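Local coordinates for protein MIX1 (Leishmania major, PDB 3HA4) that probably acts as a membrane-anchored mitochondrial scaffold that forms homodimers and mediates protein-protein interactions through an all-helical, TPR-like fold, at residues Gln104-Lys109 with Met131-Leu136; Pro29-Trp34 with Lys62-Ala67. All blocks are in the same frame, centred on the assembly; numbering follows the deposited sequence.

Contact 1 (Gln104-Lys109 with Met131-Leu136); sequences QLLNVK and MAVDDL
Leu105 and Leu136 meet methyl to methyl, Leu105 CD1 lying 3.6 Å from Leu136 CD1, with the two side chains crossing at about a right angle. Their helices, 94-109 and 123-137, run close to antiparallel here: the N-to-C directions of the short segments differ by 150° and the axes approach to 10.1 Å, a distance filled by branched aliphatic side chains. The same Leu105 CD1 also sits 3.9 Å from Ala132 CB, so one methyl of the first helix packs against residues one turn apart on the second. This is the dense side of the interface. The first torsion of Leu105 (chi1 -79°), with CG beside the backbone N, helps carry CD1 to these two partners. Side chains of helix 70-81 (Pro72, Leu73 and Thr76) and Trp69 of the loop before it pack on this flank.

Val133 occupies the middle. Leu106 CD2 sits against both of its methyls, 3.8 Å from Val133 CG1 and 3.9 Å from Val133 CG2. The second of these methyls also lies 4.1 Å from Leu105 CB, the longest of the apolar contacts.

Beyond Leu106, which is partly exposed, the packing gives way to a polar margin. Lys109 has an extended chain that does not touch residues 131-136; its NZ is hydrogen-bonded to Ser130 and remains 6.9 Å from Asp134 OD1, too far for an ion pair. On another side, Asp135 forms a salt bridge with Lys80, and Met131 packs on Pro35 of the second subunit. All contacts between the two segments are apolar, implying cohesion by close packing of aliphatic carbons; the polar bonds of these residues, such as Leu136 O with Arg98, go to other partners.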
ATOM      1  N   GLN A 104     -13.583   6.907  -3.708  1.00 29.42           N
ATOM      2  CA  GLN A 104     -12.636   6.611  -4.786  1.00 35.14           C
ATOM      3  C   GLN A 104     -12.386   5.107  -4.967  1.00 25.38           C
ATOM      4  O   GLN A 104     -12.290   4.625  -6.096  1.00 24.23           O
ATOM      5  CB  GLN A 104     -11.321   7.366  -4.622  1.00 25.16           C
ATOM      6  CG  GLN A 104     -10.211   6.817  -5.502  1.00 24.25           C
ATOM      7  CD  GLN A 104      -9.162   7.851  -5.838  1.00 25.13           C
ATOM      8  OE1 GLN A 104      -9.421   9.046  -5.789  1.00 25.39           O
ATOM      9  NE2 GLN A 104      -7.977   7.394  -6.198  1.00 25.23           N
ATOM     10  N   LEU A 105     -12.273   4.380  -3.855  1.00 27.90           N
ATOM     11  CA  LEU A 105     -12.092   2.930  -3.906  1.00 27.20           C
ATOM     12  C   LEU A 105     -13.303   2.289  -4.566  1.00 27.58           C
ATOM     13  O   LEU A 105     -13.159   1.378  -5.373  1.00 34.98           O
ATOM     14  CB  LEU A 105     -11.850   2.339  -2.511  1.00 25.87           C
ATOM     15  CG  LEU A 105     -10.421   2.520  -1.979  1.00 24.89           C
ATOM     16  CD1 LEU A 105     -10.325   2.156  -0.511  1.00 32.52           C
ATOM     17  CD2 LEU A 105      -9.479   1.691  -2.792  1.00 25.26           C
ATOM     18  N   LEU A 106     -14.490   2.794  -4.244  1.00 24.93           N
ATOM     19  CA  LEU A 106     -15.717   2.276  -4.834  1.00 25.20           C
ATOM     20  C   LEU A 106     -15.767   2.536  -6.339  1.00 26.07           C
ATOM     21  O   LEU A 106     -16.225   1.670  -7.097  1.00 27.78           O
ATOM     22  CB  LEU A 106     -16.968   2.826  -4.126  1.00 25.88           C
ATOM     23  CG  LEU A 106     -17.261   2.254  -2.734  1.00 26.43           C
ATOM     24  CD1 LEU A 106     -18.469   2.923  -2.107  1.00 28.39           C
ATOM     25  CD2 LEU A 106     -17.454   0.737  -2.788  1.00 30.64           C
ATOM     26  N   ASN A 107     -15.296   3.712  -6.770  1.00 25.36           N
ATOM     27  CA  ASN A 107     -15.223   4.033  -8.201  1.00 25.77           C
ATOM     28  C   ASN A 107     -14.311   3.053  -8.917  1.00 25.94           C
ATOM     29  O   ASN A 107     -14.610   2.625 -10.024  1.00 30.83           O
ATOM     30  CB  ASN A 107     -14.725   5.472  -8.469  1.00 25.49           C
ATOM     31  CG  ASN A 107     -15.771   6.546  -8.146  1.00 27.57           C
ATOM     32  OD1 ASN A 107     -16.973   6.285  -8.133  1.00 25.93           O
ATOM     33  ND2 ASN A 107     -15.299   7.763  -7.871  1.00 25.54           N
ATOM     34  N   VAL A 108     -13.193   2.697  -8.296  1.00 24.80           N
ATOM     35  CA  VAL A 108     -12.260   1.761  -8.926  1.00 25.46           C
ATOM     36  C   VAL A 108     -12.855   0.354  -9.010  1.00 30.09           C
ATOM     37  O   VAL A 108     -12.751  -0.325 -10.029  1.00 39.28           O
ATOM     38  CB  VAL A 108     -10.932   1.682  -8.155  1.00 26.36           C
ATOM     39  CG1 VAL A 108     -10.078   0.545  -8.686  1.00 27.55           C
ATOM     40  CG2 VAL A 108     -10.185   3.025  -8.230  1.00 25.64           C
ATOM     41  N   LYS A 109     -13.485  -0.068  -7.922  1.00 29.44           N
ATOM     42  CA  LYS A 109     -14.050  -1.399  -7.815  1.00 37.28           C
ATOM     43  C   LYS A 109     -15.147  -1.626  -8.859  1.00 38.31           C
ATOM     44  O   LYS A 109     -15.263  -2.710  -9.415  1.00 28.94           O
ATOM     45  CB  LYS A 109     -14.586  -1.636  -6.393  1.00 30.55           C
ATOM     46  CG  LYS A 109     -15.541  -2.818  -6.276  1.00 37.36           C
ATOM     47  CD  LYS A 109     -15.738  -3.286  -4.838  1.00 42.52           C
ATOM     48  CE  LYS A 109     -16.704  -4.465  -4.800  1.00 44.61           C
ATOM     49  NZ  LYS A 109     -17.049  -4.887  -3.424  1.00 39.56           N
ATOM     50  N   MET A 131     -12.089  -5.290   0.981  1.00 29.30           N
ATOM     51  CA  MET A 131     -11.691  -5.354   2.342  1.00 30.95           C
ATOM     52  C   MET A 131     -11.432  -3.980   2.875  1.00 28.01           C
ATOM     53  O   MET A 131     -11.828  -3.686   3.938  1.00 32.42           O
ATOM     54  CB  MET A 131     -10.470  -6.232   2.463  1.00 33.50           C
ATOM     55  CG  MET A 131      -9.909  -6.305   3.831  1.00 50.15           C
ATOM     56  SD  MET A 131      -8.860  -7.685   4.001  1.00 56.30           S
ATOM     57  CE  MET A 131      -9.232  -8.484   2.500  1.00 68.17           C
ATOM     58  N   ALA A 132     -10.789  -3.133   2.102  1.00 27.66           N
ATOM     59  CA  ALA A 132     -10.566  -1.758   2.530  1.00 33.41           C
ATOM     60  C   ALA A 132     -11.890  -1.001   2.600  1.00 27.12           C
ATOM     61  O   ALA A 132     -12.101  -0.176   3.495  1.00 26.96           O
ATOM     62  CB  ALA A 132      -9.592  -1.056   1.593  1.00 25.78           C
ATOM     63  N   VAL A 133     -12.775  -1.290   1.650  1.00 27.41           N
ATOM     64  CA  VAL A 133     -14.092  -0.676   1.618  1.00 27.62           C
ATOM     65  C   VAL A 133     -14.865  -0.981   2.902  1.00 38.48           C
ATOM     66  O   VAL A 133     -15.424  -0.072   3.528  1.00 30.33           O
ATOM     67  CB  VAL A 133     -14.886  -1.127   0.374  1.00 28.38           C
ATOM     68  CG1 VAL A 133     -16.358  -0.766   0.511  1.00 28.75           C
ATOM     69  CG2 VAL A 133     -14.310  -0.480  -0.867  1.00 27.82           C
ATOM     70  N   ASP A 134     -14.873  -2.255   3.295  1.00 29.07           N
ATOM     71  CA  ASP A 134     -15.459  -2.689   4.570  1.00 34.64           C
ATOM     72  C   ASP A 134     -14.868  -1.907   5.722  1.00 29.55           C
ATOM     73  O   ASP A 134     -15.596  -1.393   6.576  1.00 36.62           O
ATOM     74  CB  ASP A 134     -15.194  -4.181   4.833  1.00 33.86           C
ATOM     75  CG  ASP A 134     -16.168  -5.088   4.134  1.00 40.77           C
ATOM     76  OD1 ASP A 134     -17.077  -4.596   3.423  1.00 39.98           O
ATOM     77  OD2 ASP A 134     -16.019  -6.315   4.306  1.00 66.46           O
ATOM     78  N   ASP A 135     -13.539  -1.859   5.763  1.00 31.39           N
ATOM     79  CA  ASP A 135     -12.844  -1.144   6.819  1.00 32.76           C
ATOM     80  C   ASP A 135     -13.380   0.278   6.903  1.00 30.88           C
ATOM     81  O   ASP A 135     -13.765   0.745   7.977  1.00 31.84           O
ATOM     82  CB  ASP A 135     -11.335  -1.155   6.577  1.00 31.82           C
ATOM     83  CG  ASP A 135     -10.706  -2.475   6.952  1.00 40.77           C
ATOM     84  OD1 ASP A 135     -11.336  -3.207   7.740  1.00 56.94           O
ATOM     85  OD2 ASP A 135      -9.595  -2.784   6.474  1.00 33.16           O
ATOM     86  N   LEU A 136     -13.439   0.951   5.759  1.00 27.84           N
ATOM     87  CA  LEU A 136     -13.922   2.320   5.737  1.00 29.79           C
ATOM     88  C   LEU A 136     -15.363   2.369   6.205  1.00 30.16           C
ATOM     89  O   LEU A 136     -15.695   3.113   7.124  1.00 30.69           O
ATOM     90  CB  LEU A 136     -13.753   2.929   4.348  1.00 28.36           C
ATOM     91  CG  LEU A 136     -12.281   3.116   3.967  1.00 27.06           C
ATOM     92  CD1 LEU A 136     -12.070   3.346   2.453  1.00 26.78           C
ATOM     93  CD2 LEU A 136     -11.683   4.258   4.817  1.00 26.90           C
TER

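Contact 2 (Pro29-Trp34 with Lys62-Ala67); sequences PRRPPW and KHYYPA
In this TPR-like, all-helical fold, the proline-rich loop between helices 19-27 and 34-42 lies against the C-terminal end of helix 54-64, and two consecutive tyrosines, Tyr64 and Tyr65, receive it. Tyr64 takes the loop on its ring. Arg31 CB stands over one face, 3.7 Å from the ring centroid and 24° off the normal, which meets the geometry of a CH-pi contact, and Pro32 CD packs 3.6 Å from Tyr64 CE2. The phenol oxygen of Tyr64 is bonded outside the segments, to Asp28 at the start of the same loop.

Tyr65, the first residue past the helix to leave helical backbone angles, presents a face to Trp34 instead. Trp34 CB is 3.9 Å from the Tyr65 ring centroid, a second CH-pi contact. The indole follows with its edge toward that face: the planes of its five-membered ring and the phenol ring stand at 73°, an edge-to-face pair. With CG anti to the backbone N, the indole continues past CB across the phenol ring toward CG, and its NE1 bonds to Asp68. Against the opposite face lies CB of Tyr64.

Polar bonds gather at the Tyr65 hydroxyl. Tyr65 OH donates to Pro32 O, 2.6 Å away, approaching in the carbonyl plane, and accepts from Arg31 NH1 at 2.9 Å, a fairly straight bond with the oxygen in the guanidinium plane. A bend at chi3 (87°) helps bring NH1 to the hydroxyl; Arg31 NE is bonded to His26 O. Water 1 also donates to this hydroxyl, and the same water accepts from the first backbone N-H of helix 34-42, with Trp34 N 2.6 Å from the water oxygen.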
ATOM      1  N   PRO A  29       2.340  21.051 -14.623  1.00 39.86           N
ATOM      2  CA  PRO A  29       3.710  21.112 -14.178  1.00 37.82           C
ATOM      3  C   PRO A  29       3.821  20.889 -12.699  1.00 38.55           C
ATOM      4  O   PRO A  29       4.834  20.511 -12.218  1.00 29.56           O
ATOM      5  CB  PRO A  29       4.075  22.529 -14.513  1.00 35.60           C
ATOM      6  CG  PRO A  29       3.162  22.923 -15.470  1.00 48.30           C
ATOM      7  CD  PRO A  29       1.933  22.327 -15.184  1.00 40.25           C
ATOM      8  N   ARG A  30       2.756  21.174 -11.995  1.00 39.26           N
ATOM      9  CA  ARG A  30       2.694  21.046 -10.567  1.00 42.03           C
ATOM     10  C   ARG A  30       2.305  19.694 -10.086  1.00 34.86           C
ATOM     11  O   ARG A  30       2.237  19.490  -8.928  1.00 34.81           O
ATOM     12  CB  ARG A  30       1.771  22.098  -9.986  1.00 34.67           C
ATOM     13  CG  ARG A  30       1.795  23.296 -10.806  1.00 45.48           C
ATOM     14  CD  ARG A  30       1.816  24.530 -10.055  1.00 38.25           C
ATOM     15  NE  ARG A  30       1.295  24.271  -8.775  1.00 43.15           N
ATOM     16  CZ  ARG A  30       0.566  25.115  -8.100  1.00 76.87           C
ATOM     17  NH1 ARG A  30       0.267  26.280  -8.615  1.00 51.29           N
ATOM     18  NH2 ARG A  30       0.132  24.763  -6.909  1.00 69.51           N
ATOM     19  N   ARG A  31       2.065  18.768 -10.982  1.00 24.04           N
ATOM     20  CA  ARG A  31       1.618  17.470 -10.562  1.00 25.45           C
ATOM     21  C   ARG A  31       2.713  16.627  -9.927  1.00 23.77           C
ATOM     22  O   ARG A  31       3.722  16.393 -10.525  1.00 24.62           O
ATOM     23  CB  ARG A  31       1.001  16.753 -11.744  1.00 25.86           C
ATOM     24  CG  ARG A  31       1.093  15.298 -11.680  1.00 26.30           C
ATOM     25  CD  ARG A  31       0.399  14.607 -12.754  1.00 27.51           C
ATOM     26  NE  ARG A  31       1.238  14.453 -13.912  1.00 27.89           N
ATOM     27  CZ  ARG A  31       2.050  13.439 -14.130  1.00 28.16           C
ATOM     28  NH1 ARG A  31       2.167  12.463 -13.286  1.00 27.55           N
ATOM     29  NH2 ARG A  31       2.765  13.416 -15.202  1.00 32.20           N
ATOM     30  N   PRO A  32       2.480  16.146  -8.716  1.00 24.17           N
ATOM     31  CA  PRO A  32       3.449  15.274  -8.049  1.00 23.51           C
ATOM     32  C   PRO A  32       3.485  13.969  -8.807  1.00 24.72           C
ATOM     33  O   PRO A  32       2.429  13.431  -9.126  1.00 26.54           O
ATOM     34  CB  PRO A  32       2.829  15.036  -6.659  1.00 23.15           C
ATOM     35  CG  PRO A  32       1.700  16.039  -6.541  1.00 24.96           C
ATOM     36  CD  PRO A  32       1.238  16.303  -7.941  1.00 24.58           C
ATOM     37  N   PRO A  33       4.677  13.464  -9.121  1.00 24.25           N
ATOM     38  CA  PRO A  33       4.623  12.137  -9.741  1.00 24.16           C
ATOM     39  C   PRO A  33       4.042  11.134  -8.740  1.00 24.08           C
ATOM     40  O   PRO A  33       4.288  11.251  -7.536  1.00 23.50           O
ATOM     41  CB  PRO A  33       6.094  11.825 -10.060  1.00 24.40           C
ATOM     42  CG  PRO A  33       6.810  13.155  -9.943  1.00 24.37           C
ATOM     43  CD  PRO A  33       6.046  13.971  -8.961  1.00 23.41           C
ATOM     44  N   TRP A  34       3.283  10.164  -9.242  1.00 26.44           N
ATOM     45  CA  TRP A  34       2.618   9.172  -8.400  1.00 25.86           C
ATOM     46  C   TRP A  34       3.575   8.378  -7.476  1.00 24.53           C
ATOM     47  O   TRP A  34       3.260   8.152  -6.307  1.00 25.63           O
ATOM     48  CB  TRP A  34       1.739   8.249  -9.265  1.00 26.97           C
ATOM     49  CG  TRP A  34       0.998   7.189  -8.495  1.00 25.84           C
ATOM     50  CD1 TRP A  34      -0.237   7.300  -7.917  1.00 25.34           C
ATOM     51  CD2 TRP A  34       1.461   5.861  -8.202  1.00 26.88           C
ATOM     52  NE1 TRP A  34      -0.572   6.127  -7.287  1.00 26.61           N
ATOM     53  CE2 TRP A  34       0.447   5.225  -7.449  1.00 33.81           C
ATOM     54  CE3 TRP A  34       2.629   5.149  -8.507  1.00 25.62           C
ATOM     55  CZ2 TRP A  34       0.566   3.905  -6.995  1.00 25.99           C
ATOM     56  CZ3 TRP A  34       2.748   3.837  -8.056  1.00 26.85           C
ATOM     57  CH2 TRP A  34       1.720   3.231  -7.307  1.00 24.73           C
ATOM     58  N   LYS A  62      -6.895  12.493  -5.383  1.00 25.32           N
ATOM     59  CA  LYS A  62      -8.223  12.585  -5.984  1.00 25.50           C
ATOM     60  C   LYS A  62      -8.152  13.315  -7.315  1.00 25.35           C
ATOM     61  O   LYS A  62      -8.862  12.986  -8.265  1.00 29.92           O
ATOM     62  CB  LYS A  62      -9.176  13.369  -5.086  1.00 25.72           C
ATOM     63  CG  LYS A  62      -9.533  12.706  -3.797  1.00 35.52           C
ATOM     64  CD  LYS A  62     -10.729  13.408  -3.180  1.00 39.21           C
ATOM     65  CE  LYS A  62     -10.318  14.724  -2.530  1.00 53.09           C
ATOM     66  NZ  LYS A  62     -11.383  15.270  -1.631  1.00 51.35           N
ATOM     67  N   HIS A  63      -7.295  14.326  -7.367  1.00 26.04           N
ATOM     68  CA  HIS A  63      -7.252  15.228  -8.508  1.00 26.06           C
ATOM     69  C   HIS A  63      -6.439  14.651  -9.666  1.00 26.30           C
ATOM     70  O   HIS A  63      -6.899  14.622 -10.820  1.00 26.66           O
ATOM     71  CB  HIS A  63      -6.687  16.592  -8.088  1.00 27.69           C
ATOM     72  CG  HIS A  63      -6.679  17.602  -9.194  1.00 27.42           C
ATOM     73  ND1 HIS A  63      -5.553  17.883  -9.941  1.00 27.74           N
ATOM     74  CD2 HIS A  63      -7.669  18.379  -9.694  1.00 28.16           C
ATOM     75  CE1 HIS A  63      -5.849  18.796 -10.849  1.00 28.86           C
ATOM     76  NE2 HIS A  63      -7.124  19.112 -10.722  1.00 29.12           N
ATOM     77  N   TYR A  64      -5.230  14.197  -9.348  1.00 26.18           N
ATOM     78  CA  TYR A  64      -4.304  13.688 -10.355  1.00 25.99           C
ATOM     79  C   TYR A  64      -4.454  12.191 -10.629  1.00 29.38           C
ATOM     80  O   TYR A  64      -4.129  11.722 -11.722  1.00 26.03           O
ATOM     81  CB  TYR A  64      -2.860  14.010  -9.944  1.00 28.52           C
ATOM     82  CG  TYR A  64      -2.547  15.493  -9.975  1.00 26.74           C
ATOM     83  CD1 TYR A  64      -2.529  16.193 -11.179  1.00 34.17           C
ATOM     84  CD2 TYR A  64      -2.282  16.188  -8.810  1.00 27.09           C
ATOM     85  CE1 TYR A  64      -2.250  17.550 -11.213  1.00 30.63           C
ATOM     86  CE2 TYR A  64      -1.995  17.541  -8.828  1.00 28.20           C
ATOM     87  CZ  TYR A  64      -1.982  18.214 -10.034  1.00 31.53           C
ATOM     88  OH  TYR A  64      -1.705  19.549 -10.058  1.00 30.47           O
ATOM     89  N   TYR A  65      -4.941  11.446  -9.637  1.00 26.35           N
ATOM     90  CA  TYR A  65      -5.021   9.994  -9.752  1.00 25.33           C
ATOM     91  C   TYR A  65      -6.330   9.414  -9.185  1.00 24.82           C
ATOM     92  O   TYR A  65      -6.303   8.541  -8.328  1.00 25.30           O
ATOM     93  CB  TYR A  65      -3.797   9.357  -9.076  1.00 25.62           C
ATOM     94  CG  TYR A  65      -2.506  10.011  -9.467  1.00 27.28           C
ATOM     95  CD1 TYR A  65      -1.943   9.776 -10.708  1.00 26.55           C
ATOM     96  CD2 TYR A  65      -1.852  10.895  -8.605  1.00 26.36           C
ATOM     97  CE1 TYR A  65      -0.751  10.384 -11.093  1.00 26.09           C
ATOM     98  CE2 TYR A  65      -0.647  11.519  -8.982  1.00 28.45           C
ATOM     99  CZ  TYR A  65      -0.110  11.256 -10.232  1.00 25.80           C
ATOM    100  OH  TYR A  65       1.061  11.846 -10.643  1.00 26.95           O
ATOM    101  N   PRO A  66      -7.476   9.886  -9.696  1.00 25.63           N
ATOM    102  CA  PRO A  66      -8.794   9.467  -9.190  1.00 25.71           C
ATOM    103  C   PRO A  66      -9.075   7.984  -9.445  1.00 26.83           C
ATOM    104  O   PRO A  66     -10.019   7.439  -8.863  1.00 25.86           O
ATOM    105  CB  PRO A  66      -9.785  10.289 -10.020  1.00 25.82           C
ATOM    106  CG  PRO A  66      -9.024  10.715 -11.259  1.00 26.08           C
ATOM    107  CD  PRO A  66      -7.545  10.566 -11.002  1.00 26.08           C
ATOM    108  N   ALA A  67      -8.284   7.357 -10.310  1.00 25.12           N
ATOM    109  CA  ALA A  67      -8.458   5.940 -10.629  1.00 25.22           C
ATOM    110  C   ALA A  67      -7.564   5.009  -9.826  1.00 25.18           C
ATOM    111  O   ALA A  67      -7.708   3.792  -9.925  1.00 40.51           O
ATOM    112  CB  ALA A  67      -8.266   5.683 -12.114  1.00 25.99           C
TER
HETATM  113  O   HOH W   1       3.236  10.150 -11.809  1.00 42.27           O

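The centres of contacts 1 and 2 are about 19 Å apart, on opposite sides of the centre of the chain, and the contacts occur in series: both segments of contact 2 precede both segments of contact 1 along the sequence. They share no helix, contact 2 involving the loop before helix 34-42 with that helix's first residue and the end of helix 54-64, contact 1 helices 94-109 and 123-137. They nevertheless touch, since Gln104 NE2 lies 2.9 Å from Tyr65 O, probably a hydrogen bond. The turn after helix 54-64 thus meets helix 94-109 through Gln104, and both contacts reach the second subunit, consistent with homodimerization.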